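Local coordinates for glucose-binding protein (Thermus thermophilus HB27, PDB 2B3F) that binds glucose or galactose in a cleft and is probably the periplasmic sugar-capturing component of a binding-protein-dependent transport system, at residues Glu354-Gln359 with Val387-Leu392; Ser358-Val363 with Asn378-Ile383; Lys132-Asn137 with Gln150-Lys155; Lys144-Cys149 with Gly209-Cys214. All coordinates share one frame; numbering follows the deposited sequence.

How the contacts relate
The four contacts form two pairs. Contacts 1 and 2 share helix 354-370 and hold it against helix 373-387 and the tail that follows. Their centres are 10 Å apart, and Phe356 CD1 of contact 1 packs on Ile383 CG2 of contact 2. Contacts 3 and 4 share helix 142-154, with centres 12 Å apart. Lys153 NZ and Asp213 O join them by a probable hydrogen bond. Contacts 2 and 4 come within about 9 Å of each other at their nearest atoms, but do not touch. In contact 2 the side chain of Phe360 lies about 13 Å from the bound galactose. Contacts 1, 3 and 4 lie away from the sugar site.

Contact 1: Glu354-Gln359 with Val387-Leu392; sequences ESFMSQ and VGLGRL
Ser355, Phe356 and Gln359 meet Val387 and Leu389 at one end of the C-terminal helical hairpin, where helix 354-370 begins and the chain leaves helix 373-387. Val387 carries the contact. Its CB lies 3.5 Å from Ser355 OG. A chi1 of 60° sets this OG between the serine's backbone N and carbonyl carbon, on the side where Val387 lies. Val387 CG1 approaches Gln359 NE2 at 3.7 Å, and the two side chains run past each other in opposite directions. This amide is held in place within its own helix. Gln359 NE2 donates to Ser355 O at 3.2 Å, with the acceptor in the amide plane and an N-H...O angle of 164°. Phe356 joins less closely. Its CB is 4.3 Å from Val387 CG2 and equally far from Leu389 CD1, while its ring meets Trp190 edge-to-face. Past Val387 the chain turns away. Gly388 has positive phi and starts a type II beta turn to Arg391. The extended Arg391 side chain reaches back to Val387, where its NE donates to Val387 O at 3.3 Å, with the oxygen at the guanidinium edge, in its plane.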
loop_
_atom_site.group_PDB
_atom_site.type_symbol
_atom_site.label_atom_id
_atom_site.label_comp_id
_atom_site.label_asym_id
_atom_site.label_seq_id
_atom_site.Cartn_x
_atom_site.Cartn_y
_atom_site.Cartn_z
ATOM N N GLU A 354 11.012 8.245 -3.342
ATOM C CA GLU A 354 10.490 9.100 -2.271
ATOM C C GLU A 354 10.554 10.601 -2.597
ATOM O O GLU A 354 9.706 11.369 -2.142
ATOM C CB GLU A 354 11.207 8.793 -0.949
ATOM C CG GLU A 354 10.820 7.402 -0.393
ATOM C CD GLU A 354 11.218 7.168 1.064
ATOM O OE1 GLU A 354 12.352 7.554 1.434
ATOM O OE2 GLU A 354 10.382 6.587 1.834
ATOM N N SER A 355 11.547 11.005 -3.385
ATOM C CA SER A 355 11.689 12.403 -3.822
ATOM C C SER A 355 10.404 12.894 -4.490
ATOM O O SER A 355 9.950 14.015 -4.249
ATOM C CB SER A 355 12.858 12.527 -4.795
ATOM O OG SER A 355 12.684 11.726 -5.941
ATOM N N PHE A 356 9.809 12.031 -5.313
ATOM C CA PHE A 356 8.545 12.341 -5.957
ATOM C C PHE A 356 7.360 12.071 -5.015
ATOM O O PHE A 356 6.472 12.916 -4.873
ATOM C CB PHE A 356 8.392 11.514 -7.234
ATOM C CG PHE A 356 7.154 11.840 -8.003
ATOM C CD1 PHE A 356 7.163 12.804 -8.997
ATOM C CD2 PHE A 356 5.958 11.214 -7.699
ATOM C CE1 PHE A 356 6.012 13.100 -9.696
ATOM C CE2 PHE A 356 4.798 11.531 -8.386
ATOM C CZ PHE A 356 4.830 12.495 -9.374
ATOM N N MET A 357 7.323 10.891 -4.392
ATOM C CA MET A 357 6.222 10.534 -3.472
ATOM C C MET A 357 5.949 11.605 -2.425
ATOM O O MET A 357 4.797 11.935 -2.135
ATOM C CB MET A 357 6.501 9.232 -2.720
ATOM C CG MET A 357 6.622 8.003 -3.591
ATOM S SD MET A 357 7.279 6.582 -2.659
ATOM C CE MET A 357 5.982 6.376 -1.444
ATOM N N SER A 358 7.019 12.124 -1.831
ATOM C CA SER A 358 6.888 13.082 -0.731
ATOM C C SER A 358 6.298 14.412 -1.212
ATOM O O SER A 358 5.659 15.111 -0.447
ATOM C CB SER A 358 8.239 13.316 -0.061
ATOM O OG SER A 358 9.153 13.908 -0.980
ATOM N N GLN A 359 6.485 14.741 -2.479
ATOM C CA GLN A 359 5.991 16.007 -3.018
ATOM C C GLN A 359 4.598 15.851 -3.620
ATOM O O GLN A 359 3.883 16.826 -3.822
ATOM C CB GLN A 359 6.981 16.543 -4.028
ATOM C CG GLN A 359 8.282 16.960 -3.363
ATOM C CD GLN A 359 9.139 17.762 -4.273
ATOM O OE1 GLN A 359 8.921 18.967 -4.434
ATOM N NE2 GLN A 359 10.097 17.115 -4.907
ATOM N N VAL A 387 13.009 16.205 -9.949
ATOM C CA VAL A 387 13.653 15.031 -9.351
ATOM C C VAL A 387 14.252 14.106 -10.399
ATOM O O VAL A 387 14.930 13.119 -10.057
ATOM C CB VAL A 387 12.707 14.243 -8.416
ATOM C CG1 VAL A 387 12.115 15.172 -7.377
ATOM C CG2 VAL A 387 11.619 13.492 -9.217
ATOM N N GLY A 388 14.028 14.420 -11.670
ATOM C CA GLY A 388 14.557 13.596 -12.757
ATOM C C GLY A 388 13.881 12.241 -12.834
ATOM O O GLY A 388 14.543 11.213 -13.011
ATOM N N LEU A 389 12.558 12.249 -12.712
ATOM C CA LEU A 389 11.759 11.018 -12.660
ATOM C C LEU A 389 12.092 10.150 -13.862
ATOM O O LEU A 389 12.082 10.634 -14.991
ATOM C CB LEU A 389 10.265 11.349 -12.632
ATOM C CG LEU A 389 9.300 10.195 -12.378
ATOM C CD1 LEU A 389 9.441 9.708 -10.937
ATOM C CD2 LEU A 389 7.879 10.596 -12.662
ATOM N N GLY A 390 12.432 8.888 -13.597
ATOM C CA GLY A 390 12.861 7.942 -14.639
ATOM C C GLY A 390 14.364 7.680 -14.670
ATOM O O GLY A 390 14.821 6.751 -15.348
ATOM N N ARG A 391 15.154 8.471 -13.946
ATOM C CA ARG A 391 16.616 8.326 -13.986
ATOM C C ARG A 391 17.161 7.093 -13.236
ATOM O O ARG A 391 18.176 6.517 -13.644
ATOM C CB ARG A 391 17.307 9.610 -13.500
ATOM C CG ARG A 391 17.201 9.892 -12.004
ATOM C CD ARG A 391 17.831 11.241 -11.682
ATOM N NE ARG A 391 17.787 11.574 -10.258
ATOM C CZ ARG A 391 18.609 11.074 -9.330
ATOM N NH1 ARG A 391 19.560 10.198 -9.651
ATOM N NH2 ARG A 391 18.478 11.450 -8.063
ATOM N N LEU A 392 16.518 6.692 -12.144
ATOM C CA LEU A 392 16.939 5.487 -11.425
ATOM C C LEU A 392 16.483 4.241 -12.188
ATOM O O LEU A 392 16.974 3.136 -11.921
ATOM C CB LEU A 392 16.381 5.452 -9.988
ATOM C CG LEU A 392 16.676 6.654 -9.079
ATOM C CD1 LEU A 392 15.859 6.582 -7.777
ATOM C CD2 LEU A 392 18.161 6.763 -8.777
#

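Contact 2: Ser358-Val363 with Asn378-Ile383; sequences SQFGTV and NAAQAI
Ala379 is the first residue of 378-383 to touch helix 354-370. Its CB points toward that helix, and Val363 CG2 lies 4.1 Å from Ala379 CB. The small methyl lets the backbones come near each other here: the CA atoms of Val363 and Ala379 are 6.1 Å apart. At Ala380 the same valine reaches further round the helix. Val363 CG2 rests 4.0 Å from Ala380 N, while Val363 CG1 lies near Ala380 CB. The two methyls are spread this way because CG1 is anti to the backbone N of Val363 (chi1 177°) and CG2 is beside it. Ala380 CB also comes to the edge of the Phe360 ring, near the ring plane, 4.4 Å from Phe360 CE1. The Phe360 ring also meets that of Trp173, with the planes at about 60°. The two helices form an antiparallel hairpin joined by a short connection. The axes of 358-363 and 378-383 approach to 9.6 Å, with directions 158° apart. Gln381 binds outside the pair: its OE1 accepts a hydrogen bond from Phe196 N. Ile383 then supplies the largest contact surface of the segment. It lies across the Gln359 side chain at a slant. Ile383 CD1 is close to Gln359 OE1, at 3.2 Å, and Ile383 CG2 is 3.6 Å from Gln359 NE2 and 3.7 Å from Gln359 CB.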
loop_
_atom_site.group_PDB
_atom_site.type_symbol
_atom_site.label_atom_id
_atom_site.label_comp_id
_atom_site.label_asym_id
_atom_site.label_seq_id
_atom_site.Cartn_x
_atom_site.Cartn_y
_atom_site.Cartn_z
ATOM N N SER A 358 7.019 12.124 -1.831
ATOM C CA SER A 358 6.888 13.082 -0.731
ATOM C C SER A 358 6.298 14.412 -1.212
ATOM O O SER A 358 5.659 15.111 -0.447
ATOM C CB SER A 358 8.239 13.316 -0.061
ATOM O OG SER A 358 9.153 13.908 -0.980
ATOM N N GLN A 359 6.485 14.741 -2.479
ATOM C CA GLN A 359 5.991 16.007 -3.018
ATOM C C GLN A 359 4.598 15.851 -3.620
ATOM O O GLN A 359 3.883 16.826 -3.822
ATOM C CB GLN A 359 6.981 16.543 -4.028
ATOM C CG GLN A 359 8.282 16.960 -3.363
ATOM C CD GLN A 359 9.139 17.762 -4.273
ATOM O OE1 GLN A 359 8.921 18.967 -4.434
ATOM N NE2 GLN A 359 10.097 17.115 -4.907
ATOM N N PHE A 360 4.182 14.617 -3.877
ATOM C CA PHE A 360 2.875 14.402 -4.479
ATOM C C PHE A 360 1.742 14.822 -3.541
ATOM O O PHE A 360 0.660 15.151 -3.998
ATOM C CB PHE A 360 2.679 12.954 -4.928
ATOM C CG PHE A 360 1.544 12.777 -5.903
ATOM C CD1 PHE A 360 1.650 13.254 -7.211
ATOM C CD2 PHE A 360 0.368 12.134 -5.523
ATOM C CE1 PHE A 360 0.610 13.077 -8.114
ATOM C CE2 PHE A 360 -0.661 11.967 -6.419
ATOM C CZ PHE A 360 -0.536 12.461 -7.727
ATOM N N GLY A 361 1.971 14.790 -2.228
ATOM C CA GLY A 361 0.957 15.263 -1.281
ATOM C C GLY A 361 0.672 16.753 -1.441
ATOM O O GLY A 361 -0.466 17.200 -1.263
ATOM N N THR A 362 1.717 17.504 -1.780
ATOM C CA THR A 362 1.611 18.940 -2.099
ATOM C C THR A 362 0.797 19.179 -3.354
ATOM O O THR A 362 -0.076 20.057 -3.422
ATOM C CB THR A 362 3.017 19.548 -2.287
ATOM O OG1 THR A 362 3.757 19.370 -1.082
ATOM C CG2 THR A 362 2.950 21.051 -2.610
ATOM N N VAL A 363 1.076 18.387 -4.379
ATOM C CA VAL A 363 0.253 18.395 -5.571
ATOM C C VAL A 363 -1.212 18.159 -5.225
ATOM O O VAL A 363 -2.105 18.860 -5.710
ATOM C CB VAL A 363 0.720 17.339 -6.603
ATOM C CG1 VAL A 363 -0.203 17.318 -7.809
ATOM C CG2 VAL A 363 2.141 17.623 -7.021
ATOM N N ASN A 378 0.235 20.063 -14.233
ATOM C CA ASN A 378 1.430 20.861 -14.401
ATOM C C ASN A 378 2.351 20.750 -13.192
ATOM O O ASN A 378 3.576 20.690 -13.350
ATOM C CB ASN A 378 1.079 22.333 -14.627
ATOM C CG ASN A 378 0.416 22.592 -15.984
ATOM O OD1 ASN A 378 0.391 21.721 -16.854
ATOM N ND2 ASN A 378 -0.150 23.803 -16.155
ATOM N N ALA A 379 1.753 20.728 -11.998
ATOM C CA ALA A 379 2.510 20.589 -10.749
ATOM C C ALA A 379 3.229 19.239 -10.665
ATOM O O ALA A 379 4.395 19.178 -10.318
ATOM C CB ALA A 379 1.619 20.777 -9.548
ATOM N N ALA A 380 2.532 18.160 -11.006
ATOM C CA ALA A 380 3.147 16.829 -10.961
ATOM C C ALA A 380 4.282 16.766 -11.958
ATOM O O ALA A 380 5.322 16.170 -11.676
ATOM C CB ALA A 380 2.116 15.756 -11.257
ATOM N N GLN A 381 4.095 17.384 -13.129
ATOM C CA GLN A 381 5.182 17.412 -14.123
ATOM C C GLN A 381 6.411 18.206 -13.633
ATOM O O GLN A 381 7.545 17.804 -13.851
ATOM C CB GLN A 381 4.710 17.968 -15.469
ATOM C CG GLN A 381 5.723 17.751 -16.610
ATOM C CD GLN A 381 5.999 16.274 -16.847
ATOM O OE1 GLN A 381 5.064 15.488 -17.012
ATOM N NE2 GLN A 381 7.268 15.890 -16.840
ATOM N N ALA A 382 6.176 19.318 -12.952
ATOM C CA ALA A 382 7.285 20.120 -12.447
ATOM C C ALA A 382 8.114 19.296 -11.435
ATOM O O ALA A 382 9.351 19.299 -11.461
ATOM C CB ALA A 382 6.755 21.409 -11.821
ATOM N N ILE A 383 7.441 18.592 -10.537
ATOM C CA ILE A 383 8.147 17.742 -9.576
ATOM C C ILE A 383 8.922 16.648 -10.313
ATOM O O ILE A 383 10.083 16.392 -10.001
ATOM C CB ILE A 383 7.180 17.104 -8.582
ATOM C CG1 ILE A 383 6.408 18.179 -7.816
ATOM C CG2 ILE A 383 7.921 16.148 -7.622
ATOM C CD1 ILE A 383 7.241 19.175 -7.146
#

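Contact 3: Lys132-Asn137 with Gln150-Lys155; sequences KGWGVN and QTLKQK. Unlike the reference sequence in segment 132-137: Gly133 (reference Glu).
Trp134 and Leu152 mark the nearest backbone approach, 7.3 Å between their CA atoms, where the chain turns out of helix 128-133 beside the last turns of helix 142-154. Gly135 takes positive phi (64°) at this point, and its N bonds back to Lys132 O. Leu152 CD2 is the central apolar atom. It lies 3.6 Å from Trp134 CB and 3.7 Å from Trp134 CG, so the methyl meets the root of the indole. The two side chains cross at about a right angle, and the methyl sits obliquely to the ring. Val136 adds CG1, which lies 3.9 Å from the same Leu152 CD2. Val136 CG1 also approaches Thr151 CG2, more loosely, at 4.4 Å. Ala237 touches both Trp134 and Leu152, and Pro160 also packs on Leu152. The polar link lies at the exposed end of the contact. Lys155 extends its chain and its NZ donates to Trp134 O at 2.6 Å, a short bond. The amine stands 34° out of the carbonyl plane. Lys155 CD and CE also run close to this oxygen, with CD 3.4 Å from Trp134 O. A positive charge here would probably be favourable, because carbonyls at the end of a helix carry partial negative charge. The glycine with positive phi and two bonds back into the last turn make this a Schellman motif, a C-terminal helix cap.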
loop_
_atom_site.group_PDB
_atom_site.type_symbol
_atom_site.label_atom_id
_atom_site.label_comp_id
_atom_site.label_asym_id
_atom_site.label_seq_id
_atom_site.Cartn_x
_atom_site.Cartn_y
_atom_site.Cartn_z
ATOM N N LYS A 132 -28.166 -3.120 -0.542
ATOM C CA LYS A 132 -29.535 -3.618 -0.790
ATOM C C LYS A 132 -30.595 -2.706 -0.160
ATOM O O LYS A 132 -31.625 -2.406 -0.770
ATOM C CB LYS A 132 -29.681 -5.054 -0.276
ATOM C CG LYS A 132 -29.030 -6.105 -1.180
ATOM C CD LYS A 132 -29.268 -7.509 -0.647
ATOM C CE LYS A 132 -28.937 -8.549 -1.701
ATOM N NZ LYS A 132 -27.502 -8.493 -2.105
ATOM N N GLY A 133 -30.324 -2.263 1.067
ATOM C CA GLY A 133 -31.165 -1.283 1.757
ATOM C C GLY A 133 -31.371 0.009 0.978
ATOM O O GLY A 133 -32.453 0.627 1.064
ATOM N N TRP A 134 -30.338 0.413 0.228
ATOM C CA TRP A 134 -30.392 1.589 -0.672
ATOM C C TRP A 134 -30.776 1.272 -2.113
ATOM O O TRP A 134 -30.899 2.177 -2.931
ATOM C CB TRP A 134 -29.037 2.289 -0.729
ATOM C CG TRP A 134 -28.640 2.933 0.526
ATOM C CD1 TRP A 134 -29.415 3.691 1.345
ATOM C CD2 TRP A 134 -27.340 2.904 1.106
ATOM N NE1 TRP A 134 -28.679 4.132 2.417
ATOM C CE2 TRP A 134 -27.396 3.664 2.291
ATOM C CE3 TRP A 134 -26.128 2.304 0.738
ATOM C CZ2 TRP A 134 -26.286 3.837 3.121
ATOM C CZ3 TRP A 134 -25.036 2.470 1.560
ATOM C CH2 TRP A 134 -25.118 3.232 2.737
ATOM N N GLY A 135 -30.920 0.003 -2.444
ATOM C CA GLY A 135 -31.344 -0.365 -3.786
ATOM C C GLY A 135 -30.374 0.031 -4.876
ATOM O O GLY A 135 -30.783 0.565 -5.905
ATOM N N VAL A 136 -29.084 -0.231 -4.656
ATOM C CA VAL A 136 -28.045 0.019 -5.673
ATOM C C VAL A 136 -27.082 -1.170 -5.794
ATOM O O VAL A 136 -26.989 -1.988 -4.878
ATOM C CB VAL A 136 -27.195 1.289 -5.342
ATOM C CG1 VAL A 136 -28.084 2.530 -5.221
ATOM C CG2 VAL A 136 -26.398 1.091 -4.049
ATOM N N ASN A 137 -26.361 -1.226 -6.914
ATOM C CA ASN A 137 -25.288 -2.203 -7.149
ATOM C C ASN A 137 -23.887 -1.601 -6.938
ATOM O O ASN A 137 -23.740 -0.382 -6.940
ATOM C CB ASN A 137 -25.362 -2.702 -8.590
ATOM C CG ASN A 137 -26.605 -3.554 -8.866
ATOM O OD1 ASN A 137 -27.107 -4.268 -7.989
ATOM N ND2 ASN A 137 -27.097 -3.483 -10.099
ATOM N N GLN A 150 -24.934 9.767 -7.186
ATOM C CA GLN A 150 -25.994 10.777 -7.360
ATOM C C GLN A 150 -27.351 10.220 -6.885
ATOM O O GLN A 150 -28.053 10.840 -6.080
ATOM C CB GLN A 150 -26.065 11.221 -8.817
ATOM C CG GLN A 150 -26.905 12.480 -9.049
ATOM C CD GLN A 150 -26.215 13.746 -8.548
ATOM O OE1 GLN A 150 -26.037 13.940 -7.337
ATOM N NE2 GLN A 150 -25.832 14.623 -9.482
ATOM N N THR A 151 -27.683 9.021 -7.353
ATOM C CA THR A 151 -28.841 8.277 -6.840
ATOM C C THR A 151 -28.844 8.215 -5.312
ATOM O O THR A 151 -29.882 8.427 -4.678
ATOM C CB THR A 151 -28.870 6.840 -7.406
ATOM O OG1 THR A 151 -28.960 6.893 -8.829
ATOM C CG2 THR A 151 -30.055 6.045 -6.864
ATOM N N LEU A 152 -27.681 7.932 -4.712
ATOM C CA LEU A 152 -27.595 7.779 -3.259
ATOM C C LEU A 152 -27.778 9.109 -2.540
ATOM O O LEU A 152 -28.383 9.154 -1.466
ATOM C CB LEU A 152 -26.260 7.124 -2.846
ATOM C CG LEU A 152 -26.128 5.639 -3.175
ATOM C CD1 LEU A 152 -24.657 5.197 -3.129
ATOM C CD2 LEU A 152 -26.976 4.800 -2.219
ATOM N N LYS A 153 -27.253 10.183 -3.123
ATOM C CA LYS A 153 -27.479 11.519 -2.574
ATOM C C LYS A 153 -28.974 11.867 -2.579
ATOM O O LYS A 153 -29.497 12.378 -1.586
ATOM C CB LYS A 153 -26.684 12.573 -3.336
ATOM C CG LYS A 153 -25.217 12.636 -2.930
ATOM C CD LYS A 153 -24.471 13.580 -3.830
ATOM C CE LYS A 153 -22.979 13.547 -3.584
ATOM N NZ LYS A 153 -22.301 14.500 -4.497
ATOM N N GLN A 154 -29.639 11.548 -3.684
ATOM C CA GLN A 154 -31.104 11.710 -3.798
ATOM C C GLN A 154 -31.852 10.911 -2.725
ATOM O O GLN A 154 -32.824 11.401 -2.135
ATOM C CB GLN A 154 -31.569 11.329 -5.213
ATOM C CG GLN A 154 -31.117 12.361 -6.264
ATOM C CD GLN A 154 -31.129 11.849 -7.701
ATOM O OE1 GLN A 154 -31.528 10.709 -7.982
ATOM N NE2 GLN A 154 -30.691 12.702 -8.624
ATOM N N LYS A 155 -31.369 9.703 -2.442
ATOM C CA LYS A 155 -31.937 8.856 -1.389
ATOM C C LYS A 155 -31.557 9.286 0.036
ATOM O O LYS A 155 -32.004 8.666 0.997
ATOM C CB LYS A 155 -31.562 7.387 -1.629
ATOM C CG LYS A 155 -32.120 6.855 -2.934
ATOM C CD LYS A 155 -31.820 5.402 -3.150
ATOM C CE LYS A 155 -32.565 4.893 -4.366
ATOM N NZ LYS A 155 -32.661 3.418 -4.396
#

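Contact 4: Lys144-Cys149 with Gly209-Cys214; sequences KFLATC and GRVLDC. Unlike the reference sequence in segment 144-149: Lys144 (reference Glu).
Cys149 and Cys214 meet in a buried junction between helix 142-154 and the C-terminal end of helix 199-212. They are not disulfide-bonded: the two SG atoms are 3.9 Å apart. The nearest approach is Cys214 SG to Cys149 CB, at 3.6 Å. Cys214 SG also packs on Leu146 CD2, at 4.0 Å, and lies obliquely beside the Phe145 ring. That is a sulfur-aromatic contact, with the sulfur 5.4 Å from the centroid of the Phe145 ring and 62° off its normal. The other thiol meets this ring differently. Cys149 SG lies over one face, offset toward the rim. Phe145 reaches helix 199-212 because its CG is anti to its backbone N (chi1 175°), which brings CE2 to within 3.8 Å of Val211 CG1. These two side chains cross at about a right angle. The junction belongs to the lobe of this periplasmic binding protein that is built round the four-stranded sheet. Strand 161-162, at one edge of that sheet, supplies Leu161, which touches Phe145, Val211 and Cys214. Leu146 fills the side nearer the surface. Its CD2 rests on the backbone, 3.7 Å from Arg210 O, and also approaches Val211 CG2. Leu146 CD1 packs against the aliphatic part of Arg210, 3.9 Å from Arg210 CD. The arginine side chain crosses the leucine. Its end leads away from Leu146, and its NE forms a salt bridge with Glu206.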
loop_
_atom_site.group_PDB
_atom_site.type_symbol
_atom_site.label_atom_id
_atom_site.label_comp_id
_atom_site.label_asym_id
_atom_site.label_seq_id
_atom_site.Cartn_x
_atom_site.Cartn_y
_atom_site.Cartn_z
ATOM N N LYS A 144 -20.459 4.824 -13.911
ATOM C CA LYS A 144 -21.489 4.178 -13.094
ATOM C C LYS A 144 -21.361 4.504 -11.591
ATOM O O LYS A 144 -22.352 4.618 -10.880
ATOM C CB LYS A 144 -21.497 2.661 -13.328
ATOM C CG LYS A 144 -21.812 2.261 -14.780
ATOM C CD LYS A 144 -21.674 0.748 -15.008
ATOM C CE LYS A 144 -21.907 0.376 -16.471
ATOM N NZ LYS A 144 -22.782 -0.832 -16.625
ATOM N N PHE A 145 -20.132 4.655 -11.110
ATOM C CA PHE A 145 -19.896 5.104 -9.739
ATOM C C PHE A 145 -20.528 6.475 -9.493
ATOM O O PHE A 145 -21.215 6.690 -8.501
ATOM C CB PHE A 145 -18.375 5.148 -9.450
ATOM C CG PHE A 145 -18.025 5.706 -8.104
ATOM C CD1 PHE A 145 -17.900 4.875 -6.997
ATOM C CD2 PHE A 145 -17.798 7.062 -7.946
ATOM C CE1 PHE A 145 -17.578 5.398 -5.753
ATOM C CE2 PHE A 145 -17.486 7.595 -6.708
ATOM C CZ PHE A 145 -17.381 6.763 -5.607
ATOM N N LEU A 146 -20.266 7.409 -10.386
ATOM C CA LEU A 146 -20.766 8.766 -10.220
ATOM C C LEU A 146 -22.294 8.814 -10.286
ATOM O O LEU A 146 -22.915 9.526 -9.517
ATOM C CB LEU A 146 -20.159 9.686 -11.274
ATOM C CG LEU A 146 -18.652 9.943 -11.126
ATOM C CD1 LEU A 146 -18.133 10.622 -12.372
ATOM C CD2 LEU A 146 -18.350 10.756 -9.886
ATOM N N ALA A 147 -22.880 8.041 -11.198
ATOM C CA ALA A 147 -24.353 7.929 -11.305
ATOM C C ALA A 147 -24.995 7.302 -10.069
ATOM O O ALA A 147 -26.008 7.793 -9.560
ATOM C CB ALA A 147 -24.734 7.143 -12.568
ATOM N N THR A 148 -24.403 6.220 -9.569
ATOM C CA THR A 148 -24.889 5.591 -8.341
ATOM C C THR A 148 -24.788 6.527 -7.136
ATOM O O THR A 148 -25.692 6.596 -6.314
ATOM C CB THR A 148 -24.154 4.250 -8.066
ATOM O OG1 THR A 148 -24.495 3.306 -9.093
ATOM C CG2 THR A 148 -24.530 3.679 -6.702
ATOM N N CYS A 149 -23.683 7.252 -7.025
ATOM C CA CYS A 149 -23.534 8.203 -5.929
ATOM C C CYS A 149 -24.590 9.319 -5.980
ATOM O O CYS A 149 -25.069 9.763 -4.944
ATOM C CB CYS A 149 -22.118 8.807 -5.930
ATOM S SG CYS A 149 -20.867 7.669 -5.289
ATOM N N GLY A 209 -11.683 14.725 -9.615
ATOM C CA GLY A 209 -12.469 15.829 -9.023
ATOM C C GLY A 209 -13.958 15.539 -8.897
ATOM O O GLY A 209 -14.598 15.904 -7.905
ATOM N N ARG A 210 -14.521 14.875 -9.897
ATOM C CA ARG A 210 -15.923 14.489 -9.830
ATOM C C ARG A 210 -16.136 13.494 -8.703
ATOM O O ARG A 210 -17.097 13.585 -7.941
ATOM C CB ARG A 210 -16.387 13.886 -11.144
ATOM C CG ARG A 210 -16.365 14.848 -12.307
ATOM C CD ARG A 210 -16.913 14.129 -13.519
ATOM N NE ARG A 210 -17.119 14.983 -14.682
ATOM C CZ ARG A 210 -18.227 15.690 -14.908
ATOM N NH1 ARG A 210 -19.261 15.667 -14.063
ATOM N NH2 ARG A 210 -18.304 16.421 -16.004
ATOM N N VAL A 211 -15.219 12.524 -8.596
ATOM C CA VAL A 211 -15.305 11.508 -7.566
ATOM C C VAL A 211 -15.186 12.163 -6.174
ATOM O O VAL A 211 -15.899 11.812 -5.237
ATOM C CB VAL A 211 -14.212 10.428 -7.796
ATOM C CG1 VAL A 211 -14.138 9.459 -6.625
ATOM C CG2 VAL A 211 -14.469 9.696 -9.117
ATOM N N LEU A 212 -14.296 13.135 -6.061
ATOM C CA LEU A 212 -14.077 13.860 -4.801
ATOM C C LEU A 212 -15.374 14.539 -4.315
ATOM O O LEU A 212 -15.622 14.655 -3.109
ATOM C CB LEU A 212 -12.995 14.926 -5.024
ATOM C CG LEU A 212 -11.876 15.168 -4.033
ATOM C CD1 LEU A 212 -11.254 13.870 -3.509
ATOM C CD2 LEU A 212 -10.839 16.084 -4.682
ATOM N N ASP A 213 -16.191 14.989 -5.270
ATOM C CA ASP A 213 -17.474 15.625 -4.919
ATOM C C ASP A 213 -18.491 14.653 -4.317
ATOM O O ASP A 213 -19.549 15.097 -3.871
ATOM C CB ASP A 213 -18.094 16.358 -6.126
ATOM C CG ASP A 213 -17.452 17.704 -6.399
ATOM O OD1 ASP A 213 -16.678 18.204 -5.546
ATOM O OD2 ASP A 213 -17.726 18.285 -7.488
ATOM N N CYS A 214 -18.179 13.351 -4.275
ATOM C CA CYS A 214 -19.016 12.353 -3.591
ATOM C C CYS A 214 -18.576 12.030 -2.161
ATOM O O CYS A 214 -19.218 11.214 -1.477
ATOM C CB CYS A 214 -19.030 11.060 -4.395
ATOM S SG CYS A 214 -19.532 11.279 -6.121
#